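Long-range contact in indole-3-acetic acid-amido synthetase GH3.15 (Arabidopsis thaliana, PDB 6E1Q), which joins amino acids, chiefly glutamine, to the auxin precursor indole-3-butyric acid and to the herbicide 2,4-DB in an ATP-dependent reaction: residues L453-H458 / E501-T506. Sequence-based numbering, arbitrary orientation.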
loop_
_atom_site.group_PDB
_atom_site.type_symbol
_atom_site.label_atom_id
_atom_site.label_comp_id
_atom_site.label_asym_id
_atom_site.label_seq_id
_atom_site.Cartn_x
_atom_site.Cartn_y
_atom_site.Cartn_z
ATOM N N LEU A 453 11.180 8.837 18.174
ATOM C CA LEU A 453 11.846 10.135 18.115
ATOM C C LEU A 453 12.913 10.284 19.192
ATOM O O LEU A 453 13.927 10.962 18.976
ATOM C CB LEU A 453 10.810 11.244 18.264
ATOM C CG LEU A 453 11.170 12.530 17.552
ATOM C CD1 LEU A 453 10.871 12.356 16.058
ATOM C CD2 LEU A 453 10.385 13.675 18.162
ATOM N N LEU A 454 12.720 9.652 20.351
ATOM C CA LEU A 454 13.704 9.783 21.424
ATOM C C LEU A 454 15.051 9.188 21.046
ATOM O O LEU A 454 16.054 9.506 21.688
ATOM C CB LEU A 454 13.194 9.112 22.695
ATOM C CG LEU A 454 12.340 9.992 23.621
ATOM C CD1 LEU A 454 11.146 10.576 22.885
ATOM C CD2 LEU A 454 11.887 9.189 24.818
ATOM N N LEU A 455 15.094 8.310 20.044
ATOM C CA LEU A 455 16.367 7.733 19.630
ATOM C C LEU A 455 17.190 8.657 18.735
ATOM O O LEU A 455 18.397 8.439 18.614
ATOM C CB LEU A 455 16.151 6.421 18.879
ATOM C CG LEU A 455 15.312 5.302 19.481
ATOM C CD1 LEU A 455 14.858 4.374 18.345
ATOM C CD2 LEU A 455 16.076 4.542 20.557
ATOM N N GLU A 456 16.565 9.647 18.088
ATOM C CA GLU A 456 17.309 10.532 17.189
ATOM C C GLU A 456 18.528 11.173 17.835
ATOM O O GLU A 456 19.582 11.210 17.178
ATOM C CB GLU A 456 16.389 11.621 16.619
ATOM C CG GLU A 456 15.423 11.151 15.550
ATOM C CD GLU A 456 14.737 12.314 14.848
ATOM O OE1 GLU A 456 15.050 13.477 15.186
ATOM O OE2 GLU A 456 13.889 12.065 13.959
ATOM N N PRO A 457 18.479 11.683 19.072
ATOM C CA PRO A 457 19.703 12.217 19.681
ATOM C C PRO A 457 20.785 11.177 19.902
ATOM O O PRO A 457 21.928 11.563 20.157
ATOM C CB PRO A 457 19.214 12.792 21.022
ATOM C CG PRO A 457 17.778 13.086 20.797
ATOM C CD PRO A 457 17.291 11.997 19.892
ATOM N N HIS A 458 20.476 9.884 19.827
ATOM C CA HIS A 458 21.484 8.854 20.050
ATOM C C HIS A 458 21.968 8.202 18.755
ATOM O O HIS A 458 22.687 7.202 18.817
ATOM C CB HIS A 458 20.949 7.789 21.004
ATOM C CG HIS A 458 20.638 8.319 22.363
ATOM N ND1 HIS A 458 19.526 9.093 22.625
ATOM C CD2 HIS A 458 21.322 8.233 23.526
ATOM C CE1 HIS A 458 19.529 9.443 23.897
ATOM N NE2 HIS A 458 20.608 8.933 24.466
ATOM N N GLU A 501 14.003 2.816 28.410
ATOM C CA GLU A 501 12.915 2.797 29.378
ATOM C C GLU A 501 11.984 3.988 29.177
ATOM O O GLU A 501 10.762 3.867 29.345
ATOM C CB GLU A 501 13.489 2.762 30.795
ATOM C CG GLU A 501 14.130 1.408 31.142
ATOM C CD GLU A 501 14.681 1.336 32.574
ATOM O OE1 GLU A 501 15.215 2.346 33.090
ATOM O OE2 GLU A 501 14.582 0.247 33.183
ATOM N N GLU A 502 12.538 5.148 28.813
ATOM C CA GLU A 502 11.678 6.288 28.507
ATOM C C GLU A 502 10.901 6.056 27.217
ATOM O O GLU A 502 9.758 6.518 27.101
ATOM C CB GLU A 502 12.504 7.577 28.441
ATOM C CG GLU A 502 11.681 8.876 28.313
ATOM C CD GLU A 502 10.893 9.228 29.570
ATOM O OE1 GLU A 502 11.056 8.523 30.589
ATOM O OE2 GLU A 502 10.117 10.223 29.545
ATOM N N CYS A 503 11.485 5.324 26.253
ATOM C CA CYS A 503 10.731 4.938 25.059
ATOM C C CYS A 503 9.505 4.118 25.439
ATOM O O CYS A 503 8.401 4.352 24.931
ATOM C CB CYS A 503 11.612 4.135 24.091
ATOM S SG CYS A 503 12.789 5.170 23.211
ATOM N N CYS A 504 9.690 3.134 26.326
ATOM C CA CYS A 504 8.566 2.322 26.777
ATOM C C CYS A 504 7.448 3.199 27.312
ATOM O O CYS A 504 6.280 3.046 26.933
ATOM C CB CYS A 504 9.022 1.347 27.859
ATOM S SG CYS A 504 10.066 0.032 27.289
ATOM N N PHE A 505 7.804 4.138 28.191
ATOM C CA PHE A 505 6.814 5.036 28.773
ATOM C C PHE A 505 6.133 5.890 27.710
ATOM O O PHE A 505 4.922 6.136 27.784
ATOM C CB PHE A 505 7.482 5.931 29.805
ATOM C CG PHE A 505 6.629 7.047 30.259
ATOM C CD1 PHE A 505 5.566 6.811 31.122
ATOM C CD2 PHE A 505 6.876 8.346 29.829
ATOM C CE1 PHE A 505 4.764 7.859 31.573
ATOM C CE2 PHE A 505 6.073 9.399 30.259
ATOM C CZ PHE A 505 5.017 9.156 31.136
ATOM N N THR A 506 6.896 6.354 26.718
ATOM C CA THR A 506 6.346 7.292 25.746
ATOM C C THR A 506 5.294 6.622 24.880
ATOM O O THR A 506 4.291 7.249 24.527
ATOM C CB THR A 506 7.476 7.872 24.895
ATOM O OG1 THR A 506 8.435 8.461 25.771
ATOM C CG2 THR A 506 6.966 8.942 23.933
#
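Leu454 reaches across to helix 497-510 and rests its CD2 methyl against both Glu502 and Thr506, one turn apart on that helix. The contact belongs to the alpha/beta C-terminal domain of this GH3 enzyme, joining the loop after helix 441-452 to a helix packed on the four-stranded sheet, away from the bound herbicide. CD2 of Leu454 lies 3.5 Å from CG of Glu502 and 3.7 Å from OG1 of Thr506. CB of Leu454 rests 4.0 Å from SG of Cys503. A branched leucine suits this place because one methyl can touch two residues while its stem meets a third. Glu502 offers only its aliphatic part: CG stands trans to the backbone N (chi1 -172°) and the chain bends at chi2, the carboxylate forming a salt bridge with Lys582. Deeper in, Leu455 brings CD2 to 4.3 Å from SG of Cys503, and both side chains also touch Trp482 of strand 477-485; the small, weakly polar thiol of Cys503 suits this buried seam between loop, helix and sheet. Replacing Thr506 with an alanine would probably leave O of Glu502 without its hydroxyl donor and the Leu454 methyl with less to pack against. That bond shows how threonine can sit beside leucine: with chi1 at -56°, OG1 of Thr506 turns back to its own helix and donates to O of Glu502 at 2.7 Å. Thr506 N reaches the same oxygen from the opposite face of the carbonyl plane, OG1 of Thr506 standing 37° out of it.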